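Local coordinates for putative peptidoglycan-binding/hydrolysing protein (Peptoclostridium difficile, PDB 5TV7) that probably binds, and may hydrolyse, bacterial cell-wall peptidoglycan, and has been captured here with glutamine hydroxamate, at residues L26-A36 against P55-E65; V84-I93 against W166-L177. One frame throughout, in Å; residues are numbered along the deposited sequence.

Contact 1: residues L26-A36 against P55-E65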
loop_
_atom_site.group_PDB
_atom_site.type_symbol
_atom_site.label_atom_id
_atom_site.label_comp_id
_atom_site.label_asym_id
_atom_site.label_seq_id
_atom_site.Cartn_x
_atom_site.Cartn_y
_atom_site.Cartn_z
ATOM N N LEU A 26 7.393 5.982 -5.442
ATOM C CA LEU A 26 7.587 4.604 -4.992
ATOM C C LEU A 26 7.752 3.700 -6.205
ATOM O O LEU A 26 6.790 3.425 -6.929
ATOM C CB LEU A 26 6.430 4.109 -4.109
ATOM C CG LEU A 26 6.724 2.779 -3.405
ATOM C CD1 LEU A 26 7.814 2.939 -2.335
ATOM C CD2 LEU A 26 5.460 2.205 -2.783
ATOM N N SER A 27 8.975 3.223 -6.399
ATOM C CA SER A 27 9.312 2.382 -7.525
ATOM C C SER A 27 9.619 0.967 -7.110
ATOM O O SER A 27 10.078 0.725 -6.006
ATOM C CB SER A 27 10.513 2.972 -8.256
ATOM O OG SER A 27 10.177 4.248 -8.767
ATOM N N GLY A 28 9.389 0.040 -8.030
ATOM C CA GLY A 28 9.608 -1.372 -7.769
ATOM C C GLY A 28 9.021 -2.206 -8.881
ATOM O O GLY A 28 8.762 -1.696 -9.975
ATOM N N TYR A 29 8.794 -3.484 -8.600
ATOM C CA TYR A 29 8.274 -4.416 -9.594
ATOM C C TYR A 29 6.968 -5.083 -9.162
ATOM O O TYR A 29 6.788 -5.428 -7.988
ATOM C CB TYR A 29 9.341 -5.474 -9.904
ATOM C CG TYR A 29 10.547 -4.877 -10.589
ATOM C CD1 TYR A 29 11.577 -4.288 -9.852
ATOM C CD2 TYR A 29 10.639 -4.858 -11.979
ATOM C CE1 TYR A 29 12.671 -3.716 -10.483
ATOM C CE2 TYR A 29 11.730 -4.287 -12.620
ATOM C CZ TYR A 29 12.742 -3.720 -11.868
ATOM O OH TYR A 29 13.817 -3.152 -12.505
ATOM N N ILE A 30 6.059 -5.245 -10.121
ATOM C CA ILE A 30 4.786 -5.912 -9.900
ATOM C C ILE A 30 4.972 -7.360 -10.307
ATOM O O ILE A 30 5.457 -7.649 -11.400
ATOM C CB ILE A 30 3.645 -5.314 -10.754
ATOM C CG1 ILE A 30 3.471 -3.819 -10.465
ATOM C CG2 ILE A 30 2.333 -6.057 -10.490
ATOM C CD1 ILE A 30 2.450 -3.142 -11.365
ATOM N N TYR A 31 4.589 -8.263 -9.415
ATOM C CA TYR A 31 4.668 -9.694 -9.645
ATOM C C TYR A 31 3.301 -10.297 -9.437
ATOM O O TYR A 31 2.449 -9.710 -8.772
ATOM C CB TYR A 31 5.587 -10.350 -8.607
ATOM C CG TYR A 31 7.036 -9.968 -8.699
ATOM C CD1 TYR A 31 7.896 -10.654 -9.556
ATOM C CD2 TYR A 31 7.563 -8.936 -7.919
ATOM C CE1 TYR A 31 9.235 -10.319 -9.644
ATOM C CE2 TYR A 31 8.903 -8.595 -8.003
ATOM C CZ TYR A 31 9.730 -9.287 -8.870
ATOM O OH TYR A 31 11.057 -8.963 -8.973
ATOM N N THR A 32 3.091 -11.466 -10.021
ATOM C CA THR A 32 1.903 -12.242 -9.750
ATOM C C THR A 32 2.361 -13.140 -8.603
ATOM O O THR A 32 3.572 -13.371 -8.437
ATOM C CB THR A 32 1.467 -13.099 -10.946
ATOM O OG1 THR A 32 2.547 -13.949 -11.336
ATOM C CG2 THR A 32 1.059 -12.217 -12.126
ATOM N N TYR A 33 1.412 -13.637 -7.815
ATOM C CA TYR A 33 1.737 -14.510 -6.692
ATOM C C TYR A 33 2.601 -15.702 -7.136
ATOM O O TYR A 33 3.591 -16.026 -6.482
ATOM C CB TYR A 33 0.455 -14.966 -5.984
ATOM C CG TYR A 33 0.660 -15.960 -4.861
ATOM C CD1 TYR A 33 1.427 -15.633 -3.746
ATOM C CD2 TYR A 33 0.044 -17.213 -4.891
ATOM C CE1 TYR A 33 1.605 -16.535 -2.709
ATOM C CE2 TYR A 33 0.216 -18.127 -3.860
ATOM C CZ TYR A 33 0.994 -17.783 -2.770
ATOM O OH TYR A 33 1.159 -18.683 -1.744
ATOM N N GLU A 34 2.254 -16.322 -8.260
ATOM C CA GLU A 34 3.045 -17.461 -8.743
ATOM C C GLU A 34 4.453 -17.059 -9.219
ATOM O O GLU A 34 5.389 -17.842 -9.084
ATOM C CB GLU A 34 2.298 -18.269 -9.812
ATOM C CG GLU A 34 1.904 -17.515 -11.071
ATOM C CD GLU A 34 1.280 -18.423 -12.121
ATOM O OE1 GLU A 34 1.302 -19.665 -11.950
ATOM O OE2 GLU A 34 0.776 -17.894 -13.133
ATOM N N ASN A 35 4.609 -15.842 -9.741
ATOM C CA ASN A 35 5.930 -15.367 -10.213
ATOM C C ASN A 35 6.761 -14.656 -9.148
ATOM O O ASN A 35 7.970 -14.495 -9.318
ATOM C CB ASN A 35 5.775 -14.405 -11.399
ATOM C CG ASN A 35 5.185 -15.070 -12.627
ATOM O OD1 ASN A 35 4.450 -14.440 -13.386
ATOM N ND2 ASN A 35 5.494 -16.345 -12.826
ATOM N N ALA A 36 6.120 -14.223 -8.065
ATOM C CA ALA A 36 6.808 -13.452 -7.025
ATOM C C ALA A 36 7.953 -14.204 -6.357
ATOM O O ALA A 36 7.932 -15.435 -6.294
ATOM C CB ALA A 36 5.816 -12.985 -5.962
ATOM N N PRO A 55 -4.885 -17.528 -1.176
ATOM C CA PRO A 55 -4.241 -16.751 -2.234
ATOM C C PRO A 55 -4.448 -17.430 -3.593
ATOM O O PRO A 55 -4.479 -18.661 -3.664
ATOM C CB PRO A 55 -2.761 -16.781 -1.842
ATOM C CG PRO A 55 -2.608 -18.025 -1.033
ATOM C CD PRO A 55 -3.899 -18.179 -0.290
ATOM N N LYS A 56 -4.618 -16.630 -4.641
ATOM C CA LYS A 56 -4.780 -17.143 -6.001
ATOM C C LYS A 56 -3.497 -16.856 -6.792
ATOM O O LYS A 56 -2.793 -15.888 -6.487
ATOM C CB LYS A 56 -5.991 -16.499 -6.674
ATOM C CG LYS A 56 -7.300 -16.772 -5.949
ATOM C CD LYS A 56 -8.449 -15.972 -6.537
ATOM C CE LYS A 56 -9.718 -16.168 -5.720
ATOM N NZ LYS A 56 -10.864 -15.382 -6.258
ATOM N N PRO A 57 -3.186 -17.689 -7.812
ATOM C CA PRO A 57 -1.957 -17.509 -8.615
ATOM C C PRO A 57 -1.781 -16.136 -9.287
ATOM O O PRO A 57 -0.649 -15.653 -9.406
ATOM C CB PRO A 57 -2.080 -18.593 -9.694
ATOM C CG PRO A 57 -2.970 -19.618 -9.100
ATOM C CD PRO A 57 -3.954 -18.867 -8.260
ATOM N N ASP A 58 -2.888 -15.532 -9.720
ATOM C CA ASP A 58 -2.852 -14.228 -10.403
ATOM C C ASP A 58 -2.970 -12.997 -9.471
ATOM O O ASP A 58 -3.237 -11.890 -9.943
ATOM C CB ASP A 58 -3.911 -14.181 -11.527
ATOM C CG ASP A 58 -5.334 -14.418 -11.025
ATOM O OD1 ASP A 58 -5.513 -14.786 -9.843
ATOM O OD2 ASP A 58 -6.274 -14.252 -11.827
ATOM N N ASP A 59 -2.776 -13.184 -8.164
ATOM C CA ASP A 59 -2.804 -12.049 -7.216
ATOM C C ASP A 59 -1.609 -11.156 -7.476
ATOM O O ASP A 59 -0.478 -11.638 -7.511
ATOM C CB ASP A 59 -2.721 -12.515 -5.762
ATOM C CG ASP A 59 -4.000 -13.136 -5.257
ATOM O OD1 ASP A 59 -5.065 -12.971 -5.881
ATOM O OD2 ASP A 59 -3.930 -13.790 -4.201
ATOM N N GLU A 60 -1.852 -9.861 -7.651
ATOM C CA GLU A 60 -0.757 -8.925 -7.879
ATOM C C GLU A 60 -0.133 -8.466 -6.578
ATOM O O GLU A 60 -0.838 -8.172 -5.611
ATOM C CB GLU A 60 -1.209 -7.711 -8.674
ATOM C CG GLU A 60 -1.501 -8.023 -10.132
ATOM C CD GLU A 60 -1.658 -6.772 -10.974
ATOM O OE1 GLU A 60 -1.713 -5.660 -10.392
ATOM O OE2 GLU A 60 -1.709 -6.901 -12.220
ATOM N N ILE A 61 1.194 -8.422 -6.569
ATOM C CA ILE A 61 1.951 -7.948 -5.430
ATOM C C ILE A 61 2.987 -6.986 -5.975
ATOM O O ILE A 61 3.702 -7.320 -6.924
ATOM C CB ILE A 61 2.691 -9.088 -4.683
ATOM C CG1 ILE A 61 1.737 -10.258 -4.379
ATOM C CG2 ILE A 61 3.325 -8.543 -3.402
ATOM C CD1 ILE A 61 2.432 -11.506 -3.906
ATOM N N PHE A 62 3.049 -5.787 -5.404
ATOM C CA PHE A 62 4.052 -4.800 -5.802
ATOM C C PHE A 62 5.174 -4.843 -4.777
ATOM O O PHE A 62 4.932 -4.725 -3.566
ATOM C CB PHE A 62 3.452 -3.398 -5.913
ATOM C CG PHE A 62 4.473 -2.319 -6.186
ATOM C CD1 PHE A 62 5.065 -2.196 -7.440
ATOM C CD2 PHE A 62 4.828 -1.414 -5.194
ATOM C CE1 PHE A 62 5.998 -1.195 -7.691
ATOM C CE2 PHE A 62 5.765 -0.417 -5.438
ATOM C CZ PHE A 62 6.347 -0.308 -6.688
ATOM N N VAL A 63 6.396 -5.026 -5.273
ATOM C CA VAL A 63 7.581 -5.122 -4.438
ATOM C C VAL A 63 8.438 -3.893 -4.676
ATOM O O VAL A 63 9.006 -3.742 -5.756
ATOM C CB VAL A 63 8.400 -6.377 -4.787
ATOM C CG1 VAL A 63 9.667 -6.446 -3.946
ATOM C CG2 VAL A 63 7.552 -7.627 -4.603
ATOM N N PRO A 64 8.531 -3.004 -3.672
ATOM C CA PRO A 64 9.355 -1.818 -3.856
ATOM C C PRO A 64 10.850 -2.135 -3.857
ATOM O O PRO A 64 11.276 -3.140 -3.281
ATOM C CB PRO A 64 8.984 -0.929 -2.666
ATOM C CG PRO A 64 8.403 -1.831 -1.659
ATOM C CD PRO A 64 7.902 -3.059 -2.340
ATOM N N GLU A 65 11.624 -1.287 -4.528
ATOM C CA GLU A 65 13.077 -1.448 -4.576
ATOM C C GLU A 65 13.702 -1.281 -3.175
ATOM O O GLU A 65 14.794 -1.805 -2.921
ATOM C CB GLU A 65 13.705 -0.480 -5.595
ATOM C CG GLU A 65 13.530 1.004 -5.274
ATOM C CD GLU A 65 13.988 1.937 -6.396
ATOM O OE1 GLU A 65 13.951 3.171 -6.179
ATOM O OE2 GLU A 65 14.376 1.460 -7.496
HETATM O O HOH W 1 11.326 3.714 -4.865
#

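Contact 2: residues V84-I93 against W166-L177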
loop_
_atom_site.group_PDB
_atom_site.type_symbol
_atom_site.label_atom_id
_atom_site.label_comp_id
_atom_site.label_asym_id
_atom_site.label_seq_id
_atom_site.Cartn_x
_atom_site.Cartn_y
_atom_site.Cartn_z
ATOM N N VAL A 84 1.587 10.185 -5.721
ATOM C CA VAL A 84 0.295 10.401 -5.099
ATOM C C VAL A 84 -0.208 11.811 -5.298
ATOM O O VAL A 84 0.544 12.773 -5.136
ATOM C CB VAL A 84 0.399 10.164 -3.567
ATOM C CG1 VAL A 84 -0.944 10.407 -2.888
ATOM C CG2 VAL A 84 0.893 8.757 -3.272
ATOM N N SER A 85 -1.492 11.919 -5.627
ATOM C CA SER A 85 -2.150 13.197 -5.790
ATOM C C SER A 85 -3.381 13.169 -4.904
ATOM O O SER A 85 -4.234 12.288 -5.040
ATOM C CB SER A 85 -2.587 13.424 -7.231
ATOM O OG SER A 85 -3.211 14.693 -7.337
ATOM N N TYR A 86 -3.456 14.111 -3.981
ATOM C CA TYR A 86 -4.571 14.169 -3.072
ATOM C C TYR A 86 -5.363 15.422 -3.358
ATOM O O TYR A 86 -4.859 16.520 -3.221
ATOM C CB TYR A 86 -4.071 14.092 -1.618
ATOM C CG TYR A 86 -5.102 14.368 -0.537
ATOM C CD1 TYR A 86 -6.418 13.939 -0.666
ATOM C CD2 TYR A 86 -4.728 14.970 0.673
ATOM C CE1 TYR A 86 -7.352 14.174 0.329
ATOM C CE2 TYR A 86 -5.659 15.194 1.684
ATOM C CZ TYR A 86 -6.969 14.800 1.499
ATOM O OH TYR A 86 -7.905 14.995 2.480
ATOM N N ASN A 87 -6.603 15.239 -3.792
ATOM C CA ASN A 87 -7.482 16.359 -4.084
ATOM C C ASN A 87 -8.385 16.549 -2.874
ATOM O O ASN A 87 -9.404 15.879 -2.731
ATOM C CB ASN A 87 -8.285 16.106 -5.362
ATOM C CG ASN A 87 -9.110 17.311 -5.768
ATOM O OD1 ASN A 87 -9.467 18.142 -4.927
ATOM N ND2 ASN A 87 -9.412 17.419 -7.054
ATOM N N ILE A 88 -7.984 17.483 -2.013
ATOM C CA ILE A 88 -8.687 17.793 -0.766
ATOM C C ILE A 88 -10.152 18.158 -0.981
ATOM O O ILE A 88 -11.033 17.609 -0.312
ATOM C CB ILE A 88 -7.954 18.918 -0.000
ATOM C CG1 ILE A 88 -6.548 18.436 0.400
ATOM C CG2 ILE A 88 -8.740 19.337 1.239
ATOM C CD1 ILE A 88 -5.632 19.519 0.931
ATOM N N GLY A 89 -10.410 19.074 -1.915
ATOM C CA GLY A 89 -11.776 19.498 -2.220
ATOM C C GLY A 89 -12.670 18.367 -2.719
ATOM O O GLY A 89 -13.823 18.246 -2.306
ATOM N N ALA A 90 -12.135 17.531 -3.603
ATOM C CA ALA A 90 -12.900 16.419 -4.161
ATOM C C ALA A 90 -12.928 15.200 -3.239
ATOM O O ALA A 90 -13.625 14.230 -3.528
ATOM C CB ALA A 90 -12.337 16.034 -5.524
ATOM N N LYS A 91 -12.189 15.241 -2.130
ATOM C CA LYS A 91 -12.130 14.087 -1.213
ATOM C C LYS A 91 -11.689 12.809 -1.937
ATOM O O LYS A 91 -12.268 11.741 -1.752
ATOM C CB LYS A 91 -13.469 13.869 -0.481
ATOM C CG LYS A 91 -13.823 14.949 0.522
ATOM C CD LYS A 91 -15.202 14.667 1.089
ATOM C CE LYS A 91 -15.643 15.703 2.109
ATOM N NZ LYS A 91 -14.796 15.662 3.324
ATOM N N THR A 92 -10.653 12.926 -2.755
ATOM C CA THR A 92 -10.124 11.778 -3.501
ATOM C C THR A 92 -8.607 11.751 -3.458
ATOM O O THR A 92 -7.951 12.794 -3.354
ATOM C CB THR A 92 -10.494 11.832 -4.998
ATOM O OG1 THR A 92 -9.984 13.047 -5.562
ATOM C CG2 THR A 92 -12.005 11.753 -5.223
ATOM N N ILE A 93 -8.071 10.543 -3.566
ATOM C CA ILE A 93 -6.635 10.311 -3.653
ATOM C C ILE A 93 -6.406 9.488 -4.904
ATOM O O ILE A 93 -7.067 8.468 -5.116
ATOM C CB ILE A 93 -6.077 9.563 -2.427
ATOM C CG1 ILE A 93 -6.056 10.518 -1.232
ATOM C CG2 ILE A 93 -4.650 9.049 -2.700
ATOM C CD1 ILE A 93 -5.655 9.865 0.067
ATOM N N TRP A 166 -6.994 9.004 6.000
ATOM C CA TRP A 166 -6.745 9.216 4.564
ATOM C C TRP A 166 -6.173 10.588 4.344
ATOM O O TRP A 166 -5.241 10.753 3.571
ATOM C CB TRP A 166 -8.009 9.139 3.735
ATOM C CG TRP A 166 -8.566 7.792 3.467
ATOM C CD1 TRP A 166 -9.811 7.350 3.798
ATOM C CD2 TRP A 166 -7.925 6.719 2.777
ATOM N NE1 TRP A 166 -9.993 6.071 3.335
ATOM C CE2 TRP A 166 -8.848 5.658 2.708
ATOM C CE3 TRP A 166 -6.662 6.552 2.199
ATOM C CZ2 TRP A 166 -8.545 4.433 2.105
ATOM C CZ3 TRP A 166 -6.365 5.337 1.581
ATOM C CH2 TRP A 166 -7.302 4.296 1.545
ATOM N N ASP A 167 -6.741 11.574 5.033
ATOM C CA ASP A 167 -6.311 12.957 4.897
ATOM C C ASP A 167 -4.849 13.122 5.271
ATOM O O ASP A 167 -4.081 13.783 4.552
ATOM C CB ASP A 167 -7.180 13.850 5.778
ATOM C CG ASP A 167 -6.766 15.306 5.728
ATOM O OD1 ASP A 167 -6.953 15.968 4.683
ATOM O OD2 ASP A 167 -6.273 15.804 6.763
ATOM N N LYS A 168 -4.452 12.492 6.373
ATOM C CA LYS A 168 -3.081 12.609 6.853
ATOM C C LYS A 168 -2.133 11.889 5.889
ATOM O O LYS A 168 -1.093 12.417 5.534
ATOM C CB LYS A 168 -2.950 12.081 8.293
ATOM C CG LYS A 168 -1.672 12.505 8.995
ATOM C CD LYS A 168 -1.679 14.003 9.299
ATOM C CE LYS A 168 -0.310 14.476 9.740
ATOM N NZ LYS A 168 -0.182 15.966 9.725
ATOM N N LEU A 169 -2.510 10.697 5.443
ATOM C CA LEU A 169 -1.700 9.963 4.473
ATOM C C LEU A 169 -1.503 10.772 3.206
ATOM O O LEU A 169 -0.392 10.860 2.676
ATOM C CB LEU A 169 -2.372 8.627 4.111
ATOM C CG LEU A 169 -2.253 7.529 5.163
ATOM C CD1 LEU A 169 -3.181 6.374 4.823
ATOM C CD2 LEU A 169 -0.810 7.069 5.271
ATOM N N GLY A 170 -2.597 11.357 2.725
ATOM C CA GLY A 170 -2.569 12.171 1.514
ATOM C C GLY A 170 -1.678 13.394 1.617
ATOM O O GLY A 170 -0.907 13.674 0.703
ATOM N N ARG A 171 -1.781 14.119 2.731
ATOM C CA ARG A 171 -0.978 15.336 2.925
ATOM C C ARG A 171 0.513 15.042 3.016
ATOM O O ARG A 171 1.320 15.825 2.543
ATOM C CB ARG A 171 -1.424 16.110 4.167
ATOM C CG ARG A 171 -2.772 16.767 3.993
ATOM C CD ARG A 171 -3.254 17.409 5.276
ATOM N NE ARG A 171 -4.626 17.890 5.120
ATOM C CZ ARG A 171 -4.979 19.083 4.632
ATOM N NH1 ARG A 171 -4.071 19.971 4.245
ATOM N NH2 ARG A 171 -6.268 19.393 4.542
ATOM N N LEU A 172 0.859 13.904 3.606
ATOM C CA LEU A 172 2.260 13.516 3.769
ATOM C C LEU A 172 2.892 12.913 2.522
ATOM O O LEU A 172 4.094 12.978 2.372
ATOM C CB LEU A 172 2.396 12.523 4.927
ATOM C CG LEU A 172 2.088 13.101 6.313
ATOM C CD1 LEU A 172 1.983 11.982 7.333
ATOM C CD2 LEU A 172 3.138 14.125 6.723
ATOM N N THR A 173 2.094 12.321 1.639
ATOM C CA THR A 173 2.648 11.678 0.449
ATOM C C THR A 173 2.489 12.461 -0.853
ATOM O O THR A 173 3.100 12.099 -1.849
ATOM C CB THR A 173 2.096 10.257 0.289
ATOM O OG1 THR A 173 0.670 10.296 0.190
ATOM C CG2 THR A 173 2.516 9.405 1.489
ATOM N N ASP A 174 1.689 13.529 -0.838
ATOM C CA ASP A 174 1.538 14.407 -2.001
ATOM C C ASP A 174 2.518 15.565 -1.766
ATOM O O ASP A 174 2.277 16.403 -0.899
ATOM C CB ASP A 174 0.100 14.921 -2.118
ATOM C CG ASP A 174 -0.154 15.743 -3.397
ATOM O OD1 ASP A 174 0.803 16.317 -3.972
ATOM O OD2 ASP A 174 -1.338 15.831 -3.802
ATOM N N PRO A 175 3.606 15.641 -2.555
ATOM C CA PRO A 175 4.597 16.706 -2.324
ATOM C C PRO A 175 4.076 18.140 -2.487
ATOM O O PRO A 175 4.635 19.055 -1.889
ATOM C CB PRO A 175 5.681 16.406 -3.361
ATOM C CG PRO A 175 4.979 15.674 -4.456
ATOM C CD PRO A 175 3.892 14.879 -3.790
ATOM N N THR A 176 3.010 18.330 -3.266
ATOM C CA THR A 176 2.438 19.661 -3.480
ATOM C C THR A 176 1.649 20.152 -2.274
ATOM O O THR A 176 1.253 21.314 -2.240
ATOM C CB THR A 176 1.497 19.696 -4.705
ATOM O OG1 THR A 176 0.317 18.923 -4.445
ATOM C CG2 THR A 176 2.201 19.163 -5.948
ATOM N N LEU A 177 1.411 19.268 -1.302
ATOM C CA LEU A 177 0.651 19.614 -0.101
ATOM C C LEU A 177 1.515 19.646 1.145
ATOM O O LEU A 177 2.468 18.883 1.277
ATOM C CB LEU A 177 -0.470 18.599 0.126
ATOM C CG LEU A 177 -1.496 18.432 -0.987
ATOM C CD1 LEU A 177 -2.488 17.358 -0.584
ATOM C CD2 LEU A 177 -2.209 19.741 -1.277
HETATM O O HOH W 2 3.868 11.093 -4.350
HETATM O O HOH W 3 1.174 15.214 -6.331
#

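Contact 1: residues L26-A36 against P55-E65
Chi1 of F62 (174°) carries its ring away from its own backbone N and across the neighbouring strand; Y33 (chi1 176°) does the same, sending its ring back over the loop before 60-64. The F62 ring spans the start of 26-32: CZ comes to 3.3 Å from G28 N, where glycine presents no side chain to block it. CD2 of L26 and CG1 of I30 both reach the rim of the ring near its plane, at CE2 and CD1. At the other end P55 CB sits over one face of the Y33 ring in a CH-pi contact, 4.1 Å from the centroid. On the face shared with Y29 and I61, V63 CG2 packs 3.6 Å from CD2 of Y31.

Between these ends the strands pair antiparallel. Y29 and V63 exchange two backbone bonds, as do Y31 and I61, where Y31 N to I61 O measures 2.8 Å. E65 N bonds to S27 O, and a water joins S27 N to E65 OE1. Past the strands, E34 N bonds to P57 O at 3.2 Å, tying the two loops together.

Strand 60-64 is one edge strand of the five-stranded sheet within this chain, and 26-32 lies between it and 78-87, whose Y82 meets F62 edge-to-face. I61 rests on I40 and H44 of helix 38-46, R41 makes a cation-pi contact with Y33, and helix 116-127 packs against L26 and P64.

Contact 2: residues V84-I93 against W166-L177
Y86 loses more surface here than any other residue, and it is held at both ends. Its OH donates to D167 OD1 at 2.6 Å on the anti lone pair, with ring and carboxylate planes 72° apart. Its backbone N points almost straight at D174 OD2, 2.7 Å away. A chi1 of 170° drops the ring onto the helix at G170, whose missing side chain lets Y86 CD2 come within 3.6 Å of G170 C. R171 NE bonds to both carboxylate oxygens of D167 on their syn sides, somewhat out of the plane; this salt bridge probably steadies the carboxylate that receives the tyrosine.

V84 comes next. Its CG1 lies 3.5 Å from T173 OG1, which is bonded to L169 O, and one water links V84 N to T173 O. I88 lays CD1 over a face of the R171 guanidinium, 3.7 Å from NH2.

Where the helix ends, D174 OD1 accepts from T176 N, which makes an Asx turn opening the type I turn D174-L177, and also from T176 OG1. Strand 84-87 packs across the chain's last helix, 163-173, which starts in the glutamine hydroxamate pocket, in what is by sequence a second putative peptidoglycan-binding domain.

In the fold
Contacts 1 and 2 follow one another along the chain, the first closing before the second opens, and they lie on opposite sides of its centre. Their own centres are 25 Å apart, and their nearest atoms, about 7 Å apart, do not touch. What joins them is the five-stranded antiparallel sheet: strand 26-32 of contact 1 is next to strand 78-87, whose far end enters contact 2. Contact 1 pairs two strands of the sheet, whereas contact 2 sets the sheet against the helix 163-173. Helix 116-127 touches side chains of both. The sheet therefore ties the N-terminal putative peptidoglycan-binding region to the helical C-terminal one, likewise putative, which supplies most of the residues round the glutamine hydroxamate.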